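Long-range contacts in 3-hydroxyisobutyryl-CoA hydrolase (Mycobacterium thermoresistibile, PDB 4HDT), which probably hydrolyses 3-hydroxyisobutyryl-CoA to 3-hydroxyisobutyrate and free CoA, as a zinc-binding member of the crotonase (enoyl-CoA hydratase/isomerase) superfamily: residues Leu59-Gly71 / Ile111-Gly124; Val131-Val143 / His167-Asp179. All blocks are in the same frame, centred on the assembly; numbering follows the deposited sequence.

Contact 1. Residues Leu59-Gly71 / Ile111-Gly124; sequences LTGAGERGLCAGG and IMDGIVMGGGVGVG. With ZN (zinc ion), chain C.
L67 lies against I111 O and V116, tying the loop after strand 56-61 of the crotonase core to the turn after strand 108-112. Its CB lies 3.6 Å from the carbonyl O of I111 and also meets CG2 of V116. CG swings away from the backbone N (chi1 176°), which keeps the branch alongside that carbonyl. At the end of the side chain both methyls stay beside I111 O, and CD2 also meets CG of M112, 3.9 Å away, the two side chains crossing at a slant.

Main-chain hydrogen bonds do much of the remaining work. The parallel strands are joined by I111 N to L59 O, and water 1 links G61 N with I111 O one step on. Beyond strands 56-61 and 108-112, R65 O accepts I115 N at the start of strand 115-117, in its carbonyl plane, on a lone pair, in an almost straight bond (177°). L67 N then bonds to D113 O, C68 N to I115 O and M117 N to C68 O. G66 and G114, neither with a side chain, bring their CA atoms within 3.9 Å. C68 SG rests 3.5 Å from G120 CA, at the start of helix 119-124, and accepts a weak hydrogen bond from G70 N. Water 3 bridges G71 N and G119 N, both N-H groups pointing at one oxygen; in crotonases two backbone amides of these regions form the oxyanion hole, and this pair is consistent with that role.

At the outer end E64 OE1 binds zinc with H192, and D113 OD1 hydrogen-bonds to H192, probably steadying this ligand. Strand 56-61 runs between strands 19-24 and 108-112, with L59 and L67 touching L24 on one side, while M112 packs on strands 129-132 and 137-139.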
loop_
_atom_site.group_PDB
_atom_site.type_symbol
_atom_site.label_atom_id
_atom_site.label_comp_id
_atom_site.label_asym_id
_atom_site.label_seq_id
_atom_site.Cartn_x
_atom_site.Cartn_y
_atom_site.Cartn_z
ATOM N N LEU A 59 7.238 13.160 -5.720
ATOM C CA LEU A 59 6.375 12.223 -6.441
ATOM C C LEU A 59 4.968 12.781 -6.420
ATOM O O LEU A 59 4.410 13.050 -5.340
ATOM C CB LEU A 59 6.387 10.846 -5.779
ATOM C CG LEU A 59 5.400 9.821 -6.376
ATOM C CD1 LEU A 59 5.785 9.412 -7.809
ATOM C CD2 LEU A 59 5.175 8.609 -5.487
ATOM N N THR A 60 4.392 12.942 -7.613
ATOM C CA THR A 60 2.985 13.320 -7.751
ATOM C C THR A 60 2.340 12.453 -8.846
ATOM O O THR A 60 3.004 11.673 -9.507
ATOM C CB THR A 60 2.786 14.803 -8.122
ATOM O OG1 THR A 60 3.293 15.057 -9.442
ATOM C CG2 THR A 60 3.460 15.706 -7.212
ATOM N N GLY A 61 1.032 12.557 -8.973
ATOM C CA GLY A 61 0.265 11.896 -10.037
ATOM C C GLY A 61 -0.507 12.873 -10.892
ATOM O O GLY A 61 -0.974 13.917 -10.412
ATOM N N ALA A 62 -0.651 12.549 -12.185
ATOM C CA ALA A 62 -1.348 13.433 -13.093
ATOM C C ALA A 62 -2.844 13.327 -12.821
ATOM O O ALA A 62 -3.294 12.349 -12.252
ATOM C CB ALA A 62 -1.036 13.050 -14.512
ATOM N N GLY A 63 -3.590 14.336 -13.265
ATOM C CA GLY A 63 -5.036 14.341 -13.090
ATOM C C GLY A 63 -5.437 14.807 -11.697
ATOM O O GLY A 63 -4.680 15.472 -10.976
ATOM N N GLU A 64 -6.668 14.484 -11.348
ATOM C CA GLU A 64 -7.337 15.093 -10.215
ATOM C C GLU A 64 -7.844 14.069 -9.210
ATOM O O GLU A 64 -8.227 14.456 -8.138
ATOM C CB GLU A 64 -8.542 15.894 -10.742
ATOM C CG GLU A 64 -8.174 17.157 -11.498
ATOM C CD GLU A 64 -7.596 18.222 -10.620
ATOM O OE1 GLU A 64 -7.866 18.140 -9.390
ATOM O OE2 GLU A 64 -6.836 19.084 -11.109
ATOM N N ARG A 65 -7.907 12.783 -9.570
ATOM C CA ARG A 65 -8.612 11.776 -8.758
ATOM C C ARG A 65 -7.735 11.022 -7.770
ATOM O O ARG A 65 -8.253 10.384 -6.868
ATOM C CB ARG A 65 -9.301 10.760 -9.671
ATOM C CG ARG A 65 -10.365 11.379 -10.581
ATOM C CD ARG A 65 -10.909 10.384 -11.598
ATOM N NE ARG A 65 -11.735 9.366 -10.954
ATOM C CZ ARG A 65 -12.036 8.176 -11.467
ATOM N NH1 ARG A 65 -11.552 7.801 -12.657
ATOM N NH2 ARG A 65 -12.829 7.359 -10.767
ATOM N N GLY A 66 -6.424 11.099 -7.942
ATOM C CA GLY A 66 -5.531 10.432 -7.023
ATOM C C GLY A 66 -4.113 10.232 -7.497
ATOM O O GLY A 66 -3.865 10.107 -8.716
ATOM N N LEU A 67 -3.198 10.105 -6.540
ATOM C CA LEU A 67 -1.830 9.749 -6.889
ATOM C C LEU A 67 -1.752 8.447 -7.680
ATOM O O LEU A 67 -1.080 8.366 -8.747
ATOM C CB LEU A 67 -1.045 9.586 -5.605
ATOM C CG LEU A 67 0.415 9.116 -5.840
ATOM C CD1 LEU A 67 1.284 9.973 -6.752
ATOM C CD2 LEU A 67 1.118 8.917 -4.527
ATOM N N CYS A 68 -2.413 7.396 -7.191
ATOM C CA CYS A 68 -2.203 6.032 -7.745
ATOM C C CYS A 68 -3.175 5.034 -7.095
ATOM O O CYS A 68 -3.073 4.745 -5.912
ATOM C CB CYS A 68 -0.752 5.563 -7.537
ATOM S SG CYS A 68 -0.444 3.885 -8.121
ATOM N N ALA A 69 -4.025 4.431 -7.933
ATOM C CA ALA A 69 -5.007 3.441 -7.480
ATOM C C ALA A 69 -4.456 2.038 -7.213
ATOM O O ALA A 69 -5.182 1.210 -6.640
ATOM C CB ALA A 69 -6.155 3.380 -8.471
ATOM N N GLY A 70 -3.211 1.772 -7.620
ATOM C CA GLY A 70 -2.646 0.448 -7.424
ATOM C C GLY A 70 -1.680 0.051 -8.507
ATOM O O GLY A 70 -1.291 0.859 -9.375
ATOM N N GLY A 71 -1.187 -1.176 -8.400
ATOM C CA GLY A 71 -0.518 -1.800 -9.556
ATOM C C GLY A 71 -1.576 -2.104 -10.617
ATOM O O GLY A 71 -2.758 -2.256 -10.315
ATOM N N ILE A 111 3.081 13.107 -2.704
ATOM C CA ILE A 111 1.778 13.783 -2.661
ATOM C C ILE A 111 0.665 12.760 -2.803
ATOM O O ILE A 111 0.183 12.459 -3.893
ATOM C CB ILE A 111 1.632 14.891 -3.733
ATOM C CG1 ILE A 111 2.842 15.835 -3.749
ATOM C CG2 ILE A 111 0.305 15.636 -3.556
ATOM C CD1 ILE A 111 3.061 16.580 -2.475
ATOM N N MET A 112 0.274 12.217 -1.650
ATOM C CA MET A 112 -0.706 11.131 -1.591
ATOM C C MET A 112 -2.104 11.757 -1.465
ATOM O O MET A 112 -2.834 11.589 -0.492
ATOM C CB MET A 112 -0.332 10.208 -0.411
ATOM C CG MET A 112 0.919 9.368 -0.698
ATOM S SD MET A 112 1.258 8.111 0.543
ATOM C CE MET A 112 1.826 9.194 1.830
ATOM N N ASP A 113 -2.470 12.423 -2.542
ATOM C CA ASP A 113 -3.744 13.108 -2.721
ATOM C C ASP A 113 -4.745 12.146 -3.333
ATOM O O ASP A 113 -4.397 11.205 -4.036
ATOM C CB ASP A 113 -3.473 14.265 -3.663
ATOM C CG ASP A 113 -4.698 15.041 -4.016
ATOM O OD1 ASP A 113 -5.481 15.421 -3.167
ATOM O OD2 ASP A 113 -4.849 15.296 -5.224
ATOM N N GLY A 114 -6.008 12.317 -3.000
ATOM C CA GLY A 114 -7.051 11.506 -3.610
ATOM C C GLY A 114 -6.904 10.007 -3.393
ATOM O O GLY A 114 -6.455 9.542 -2.338
ATOM N N ILE A 115 -7.245 9.237 -4.400
ATOM C CA ILE A 115 -7.167 7.773 -4.305
ATOM C C ILE A 115 -5.692 7.324 -4.249
ATOM O O ILE A 115 -4.920 7.619 -5.145
ATOM C CB ILE A 115 -7.878 7.127 -5.517
ATOM C CG1 ILE A 115 -9.384 7.416 -5.464
ATOM C CG2 ILE A 115 -7.636 5.629 -5.560
ATOM C CD1 ILE A 115 -10.124 7.082 -6.746
ATOM N N VAL A 116 -5.326 6.594 -3.206
ATOM C CA VAL A 116 -3.972 6.084 -3.029
ATOM C C VAL A 116 -4.112 4.666 -2.445
ATOM O O VAL A 116 -4.419 4.470 -1.258
ATOM C CB VAL A 116 -3.167 6.961 -2.040
ATOM C CG1 VAL A 116 -1.742 6.435 -1.953
ATOM C CG2 VAL A 116 -3.133 8.449 -2.419
ATOM N N MET A 117 -3.954 3.638 -3.260
ATOM C CA MET A 117 -4.264 2.270 -2.812
ATOM C C MET A 117 -3.212 1.280 -3.334
ATOM O O MET A 117 -2.694 1.458 -4.414
ATOM C CB MET A 117 -5.687 1.836 -3.229
ATOM C CG MET A 117 -6.856 2.541 -2.518
ATOM S SD MET A 117 -8.417 1.696 -2.854
ATOM C CE MET A 117 -8.538 2.060 -4.585
ATOM N N GLY A 118 -2.918 0.262 -2.510
ATOM C CA GLY A 118 -2.046 -0.850 -2.889
ATOM C C GLY A 118 -0.705 -0.343 -3.352
ATOM O O GLY A 118 0.013 0.334 -2.624
ATOM N N GLY A 119 -0.347 -0.621 -4.592
ATOM C CA GLY A 119 0.932 -0.095 -5.089
ATOM C C GLY A 119 1.168 1.387 -4.971
ATOM O O GLY A 119 2.290 1.834 -4.884
ATOM N N GLY A 120 0.091 2.199 -4.914
ATOM C CA GLY A 120 0.230 3.633 -4.663
ATOM C C GLY A 120 0.733 3.944 -3.253
ATOM O O GLY A 120 1.536 4.830 -3.052
ATOM N N VAL A 121 0.262 3.168 -2.280
ATOM C CA VAL A 121 0.859 3.184 -0.937
ATOM C C VAL A 121 2.328 2.801 -1.007
ATOM O O VAL A 121 3.188 3.435 -0.377
ATOM C CB VAL A 121 0.094 2.257 0.057
ATOM C CG1 VAL A 121 0.825 2.218 1.411
ATOM C CG2 VAL A 121 -1.332 2.761 0.241
ATOM N N GLY A 122 2.662 1.798 -1.801
ATOM C CA GLY A 122 4.076 1.414 -1.920
ATOM C C GLY A 122 5.021 2.494 -2.422
ATOM O O GLY A 122 6.141 2.566 -1.970
ATOM N N VAL A 123 4.594 3.319 -3.386
ATOM C CA VAL A 123 5.458 4.387 -3.878
ATOM C C VAL A 123 5.385 5.672 -3.041
ATOM O O VAL A 123 6.332 6.461 -3.055
ATOM C CB VAL A 123 5.255 4.706 -5.410
ATOM C CG1 VAL A 123 5.831 3.581 -6.273
ATOM C CG2 VAL A 123 3.826 4.989 -5.778
ATOM N N GLY A 124 4.288 5.854 -2.286
ATOM C CA GLY A 124 4.151 7.072 -1.481
ATOM C C GLY A 124 4.525 6.960 -0.011
ATOM O O GLY A 124 5.154 7.879 0.555
HETATM ZN ZN ZN C . -7.235 19.383 -8.070
HETATM O O HOH W 1 -0.340 13.672 -6.424
HETATM O O HOH W 2 -5.235 19.657 -8.300
HETATM O O HOH W 3 -2.245 -2.703 -5.998
#

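Contact 2. Residues Val131-Val143 / His167-Asp179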
loop_
_atom_site.group_PDB
_atom_site.type_symbol
_atom_site.label_atom_id
_atom_site.label_comp_id
_atom_site.label_asym_id
_atom_site.label_seq_id
_atom_site.Cartn_x
_atom_site.Cartn_y
_atom_site.Cartn_z
ATOM N N VAL A 131 2.798 13.529 2.325
ATOM C CA VAL A 131 1.716 14.547 2.395
ATOM C C VAL A 131 0.387 13.917 1.974
ATOM O O VAL A 131 0.303 13.221 0.931
ATOM C CB VAL A 131 2.024 15.735 1.473
ATOM C CG1 VAL A 131 0.901 16.760 1.502
ATOM C CG2 VAL A 131 3.383 16.377 1.838
ATOM N N VAL A 132 -0.623 14.101 2.807
ATOM C CA VAL A 132 -1.999 13.725 2.460
ATOM C C VAL A 132 -2.873 14.954 2.487
ATOM O O VAL A 132 -2.450 16.025 2.931
ATOM C CB VAL A 132 -2.571 12.630 3.396
ATOM C CG1 VAL A 132 -1.921 11.271 3.129
ATOM C CG2 VAL A 132 -2.377 13.021 4.852
ATOM N N THR A 133 -4.094 14.836 1.948
ATOM C CA THR A 133 -4.955 15.993 1.779
ATOM C C THR A 133 -6.363 15.675 2.282
ATOM O O THR A 133 -6.618 14.566 2.774
ATOM C CB THR A 133 -5.100 16.382 0.287
ATOM O OG1 THR A 133 -5.932 15.391 -0.384
ATOM C CG2 THR A 133 -3.757 16.477 -0.413
ATOM N N ASP A 134 -7.278 16.621 2.098
ATOM C CA ASP A 134 -8.649 16.406 2.482
ATOM C C ASP A 134 -9.436 15.489 1.526
ATOM O O ASP A 134 -10.621 15.205 1.800
ATOM C CB ASP A 134 -9.384 17.722 2.693
ATOM C CG ASP A 134 -9.265 18.678 1.537
ATOM O OD1 ASP A 134 -8.476 18.402 0.613
ATOM O OD2 ASP A 134 -9.965 19.726 1.554
ATOM N N THR A 135 -8.829 15.096 0.408
ATOM C CA THR A 135 -9.487 14.158 -0.525
ATOM C C THR A 135 -8.864 12.785 -0.463
ATOM O O THR A 135 -9.315 11.864 -1.166
ATOM C CB THR A 135 -9.418 14.656 -1.988
ATOM O OG1 THR A 135 -8.034 14.629 -2.417
ATOM C CG2 THR A 135 -10.011 16.072 -2.091
ATOM N N THR A 136 -7.767 12.628 0.306
ATOM C CA THR A 136 -7.125 11.321 0.398
ATOM C C THR A 136 -8.095 10.190 0.779
ATOM O O THR A 136 -8.858 10.309 1.768
ATOM C CB THR A 136 -5.942 11.388 1.387
ATOM O OG1 THR A 136 -4.998 12.375 0.909
ATOM C CG2 THR A 136 -5.279 10.008 1.588
ATOM N N LYS A 137 -8.089 9.134 -0.041
ATOM C CA LYS A 137 -8.810 7.879 0.217
ATOM C C LYS A 137 -7.779 6.789 0.053
ATOM O O LYS A 137 -7.458 6.379 -1.076
ATOM C CB LYS A 137 -10.027 7.722 -0.713
ATOM C CG LYS A 137 -11.048 8.831 -0.422
ATOM C CD LYS A 137 -12.338 8.690 -1.183
ATOM C CE LYS A 137 -13.306 9.825 -0.846
ATOM N NZ LYS A 137 -12.916 11.152 -1.470
ATOM N N MET A 138 -7.228 6.345 1.192
ATOM C CA MET A 138 -6.092 5.417 1.203
ATOM C C MET A 138 -6.556 4.054 1.638
ATOM O O MET A 138 -7.394 3.932 2.517
ATOM C CB MET A 138 -4.980 5.945 2.126
ATOM C CG MET A 138 -3.659 5.167 2.045
ATOM S SD MET A 138 -2.303 5.891 3.004
ATOM C CE MET A 138 -2.020 7.441 2.212
ATOM N N ALA A 139 -6.021 3.014 1.028
ATOM C CA ALA A 139 -6.421 1.667 1.399
ATOM C C ALA A 139 -5.405 0.640 0.984
ATOM O O ALA A 139 -4.584 0.890 0.082
ATOM C CB ALA A 139 -7.771 1.301 0.788
ATOM N N MET A 140 -5.435 -0.497 1.692
ATOM C CA MET A 140 -4.784 -1.740 1.271
ATOM C C MET A 140 -5.885 -2.783 1.074
ATOM O O MET A 140 -6.230 -3.537 1.979
ATOM C CB MET A 140 -3.726 -2.179 2.305
ATOM C CG MET A 140 -2.608 -1.152 2.502
ATOM S SD MET A 140 -1.600 -0.864 1.038
ATOM C CE MET A 140 -0.803 -2.473 0.808
ATOM N N PRO A 141 -6.486 -2.795 -0.123
ATOM C CA PRO A 141 -7.713 -3.567 -0.385
ATOM C C PRO A 141 -7.517 -4.979 -0.964
ATOM O O PRO A 141 -8.486 -5.609 -1.456
ATOM C CB PRO A 141 -8.372 -2.682 -1.425
ATOM C CG PRO A 141 -7.225 -2.277 -2.257
ATOM C CD PRO A 141 -6.108 -1.997 -1.300
ATOM N N GLU A 142 -6.301 -5.481 -0.815
ATOM C CA GLU A 142 -5.842 -6.707 -1.453
ATOM C C GLU A 142 -6.738 -7.914 -1.175
ATOM O O GLU A 142 -6.991 -8.736 -2.028
ATOM C CB GLU A 142 -4.397 -6.980 -1.025
ATOM C CG GLU A 142 -3.388 -6.042 -1.716
ATOM C CD GLU A 142 -3.213 -4.673 -1.101
ATOM O OE1 GLU A 142 -3.828 -4.359 -0.051
ATOM O OE2 GLU A 142 -2.332 -3.897 -1.611
ATOM N N VAL A 143 -7.235 -8.057 0.055
ATOM C CA VAL A 143 -8.046 -9.244 0.370
ATOM C C VAL A 143 -9.342 -9.352 -0.439
ATOM O O VAL A 143 -9.920 -10.426 -0.555
ATOM C CB VAL A 143 -8.384 -9.308 1.871
ATOM C CG1 VAL A 143 -7.138 -9.546 2.704
ATOM C CG2 VAL A 143 -9.133 -8.066 2.396
ATOM N N HIS A 167 -7.368 -3.934 11.327
ATOM C CA HIS A 167 -8.635 -3.466 10.805
ATOM C C HIS A 167 -8.512 -3.040 9.330
ATOM O O HIS A 167 -9.315 -3.459 8.503
ATOM C CB HIS A 167 -9.179 -2.356 11.710
ATOM C CG HIS A 167 -10.374 -1.660 11.166
ATOM N ND1 HIS A 167 -11.644 -2.202 11.213
ATOM C CD2 HIS A 167 -10.497 -0.473 10.524
ATOM C CE1 HIS A 167 -12.496 -1.370 10.660
ATOM N NE2 HIS A 167 -11.828 -0.324 10.210
ATOM N N ALA A 168 -7.567 -2.163 9.048
ATOM C CA ALA A 168 -7.375 -1.728 7.675
ATOM C C ALA A 168 -7.094 -2.920 6.740
ATOM O O ALA A 168 -7.636 -2.976 5.636
ATOM C CB ALA A 168 -6.276 -0.694 7.611
ATOM N N ALA A 169 -6.285 -3.869 7.216
ATOM C CA ALA A 169 -5.829 -4.998 6.359
ATOM C C ALA A 169 -6.940 -6.017 6.100
ATOM O O ALA A 169 -7.043 -6.574 4.995
ATOM C CB ALA A 169 -4.661 -5.680 7.021
ATOM N N LEU A 170 -7.792 -6.283 7.101
ATOM C CA LEU A 170 -8.818 -7.319 6.967
ATOM C C LEU A 170 -10.065 -6.788 6.313
ATOM O O LEU A 170 -10.689 -7.476 5.487
ATOM C CB LEU A 170 -9.106 -7.947 8.335
ATOM C CG LEU A 170 -7.929 -8.678 8.954
ATOM C CD1 LEU A 170 -8.351 -9.283 10.295
ATOM C CD2 LEU A 170 -7.301 -9.757 8.080
ATOM N N THR A 171 -10.454 -5.552 6.652
ATOM C CA THR A 171 -11.584 -4.932 5.959
ATOM C C THR A 171 -11.205 -4.578 4.531
ATOM O O THR A 171 -12.034 -4.667 3.642
ATOM C CB THR A 171 -12.134 -3.650 6.627
ATOM O OG1 THR A 171 -11.146 -2.603 6.627
ATOM C CG2 THR A 171 -12.645 -3.960 8.089
ATOM N N GLY A 172 -9.966 -4.143 4.349
ATOM C CA GLY A 172 -9.542 -3.531 3.081
ATOM C C GLY A 172 -10.220 -2.213 2.746
ATOM O O GLY A 172 -10.198 -1.775 1.561
ATOM N N ALA A 173 -10.834 -1.597 3.754
ATOM C CA ALA A 173 -11.607 -0.366 3.576
ATOM C C ALA A 173 -10.712 0.866 3.492
ATOM O O ALA A 173 -9.654 0.942 4.128
ATOM C CB ALA A 173 -12.581 -0.199 4.729
ATOM N N PRO A 174 -11.151 1.880 2.729
ATOM C CA PRO A 174 -10.416 3.135 2.712
ATOM C C PRO A 174 -10.467 3.920 4.015
ATOM O O PRO A 174 -11.470 3.856 4.797
ATOM C CB PRO A 174 -11.069 3.917 1.578
ATOM C CG PRO A 174 -12.443 3.384 1.511
ATOM C CD PRO A 174 -12.411 1.954 1.968
ATOM N N PHE A 175 -9.410 4.687 4.229
ATOM C CA PHE A 175 -9.288 5.615 5.366
ATOM C C PHE A 175 -8.788 6.990 4.888
ATOM O O PHE A 175 -8.300 7.120 3.756
ATOM C CB PHE A 175 -8.397 5.001 6.488
ATOM C CG PHE A 175 -7.044 4.476 6.044
ATOM C CD1 PHE A 175 -5.933 5.305 5.998
ATOM C CD2 PHE A 175 -6.901 3.125 5.712
ATOM C CE1 PHE A 175 -4.683 4.801 5.637
ATOM C CE2 PHE A 175 -5.673 2.620 5.317
ATOM C CZ PHE A 175 -4.558 3.470 5.289
ATOM N N SER A 176 -8.977 8.024 5.700
ATOM C CA SER A 176 -8.743 9.411 5.296
ATOM C C SER A 176 -7.289 9.827 5.431
ATOM O O SER A 176 -6.489 9.069 5.993
ATOM C CB SER A 176 -9.615 10.350 6.134
ATOM O OG SER A 176 -9.108 10.375 7.466
ATOM N N GLY A 177 -6.978 11.041 5.008
ATOM C CA GLY A 177 -5.668 11.629 5.265
ATOM C C GLY A 177 -5.340 11.697 6.746
ATOM O O GLY A 177 -4.247 11.320 7.149
ATOM N N ALA A 178 -6.298 12.128 7.556
ATOM C CA ALA A 178 -6.046 12.270 8.991
ATOM C C ALA A 178 -5.797 10.884 9.593
ATOM O O ALA A 178 -4.911 10.726 10.450
ATOM C CB ALA A 178 -7.234 12.946 9.671
ATOM N N ASP A 179 -6.553 9.895 9.138
ATOM C CA ASP A 179 -6.389 8.513 9.578
ATOM C C ASP A 179 -4.995 8.050 9.183
ATOM O O ASP A 179 -4.335 7.345 9.923
ATOM C CB ASP A 179 -7.398 7.582 8.913
ATOM C CG ASP A 179 -8.852 7.864 9.271
ATOM O OD1 ASP A 179 -9.128 8.388 10.391
ATOM O OD2 ASP A 179 -9.733 7.523 8.433
HETATM O O HOH W 4 -8.717 13.113 3.861
HETATM O O HOH W 5 -6.292 -6.320 2.292
HETATM O O HOH W 6 -7.327 -0.662 3.886
#
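F175 lays one face of its ring against the backbone and side chain of M138, the centre of a short antiparallel pairing in the crotonase fold between strand 137-139 and the linker joining helices 164-171 and 177-183. M138 CB sits over the ring face, 4.1 Å from its centroid, in a CH-pi contact, and SD adds an oblique Met-aromatic approach. M138 O lies above the same ring, displaced toward the rim. F175 CG stands between its own backbone N and carbonyl carbon (chi1 51°), a torsion that folds the ring back over the strand.

The same two residues exchange both backbone bonds of a hydrogen-bonded pair, M138 N to F175 O at 2.9 Å and F175 N to M138 O at 2.8 Å. Toward the next helix, V132 CG2 reaches G177 O, and T136 CB packs against N and CA of G177, at the start of helix 177-183. S176 and D179 close a capping box there, while water 4 connects T133 O with G177 N.

Just after helix 164-171, G172 turns the chain with positive phi, and its CA makes a CA-H...O contact with M140 O. V143 CG2 meets L170 O at 3.5 Å. Two waters fill in the polar contacts: water 6 accepts from M140 N and donates to A168 O and A173 O, and water 5 accepts from V143 N while donating to M140 O and A169 O, 2.8 Å from each.

How the contacts relate
Both contacts are largely buried and share the same two sheets: strand 108-112 of contact 1 neighbours strand 129-132 of contact 2, and strand 115-117 neighbours 137-139. Their meeting line is polar, with M112 O bonded to T136 OG1 and D113 OD1 to T133 OG1. Contact 1 lies among the strands and the start of helix 119-124, relying on successive main-chain bonds and on glycines that let backbones close up, and it reaches a zinc ion at its outer end. Contact 2 sets strands 129-132 and 137-139 against the ends of helices 164-171 and 177-183 and their linker; it has one two-bond bridge and an aromatic overlap, with waters joining other backbone polar atoms.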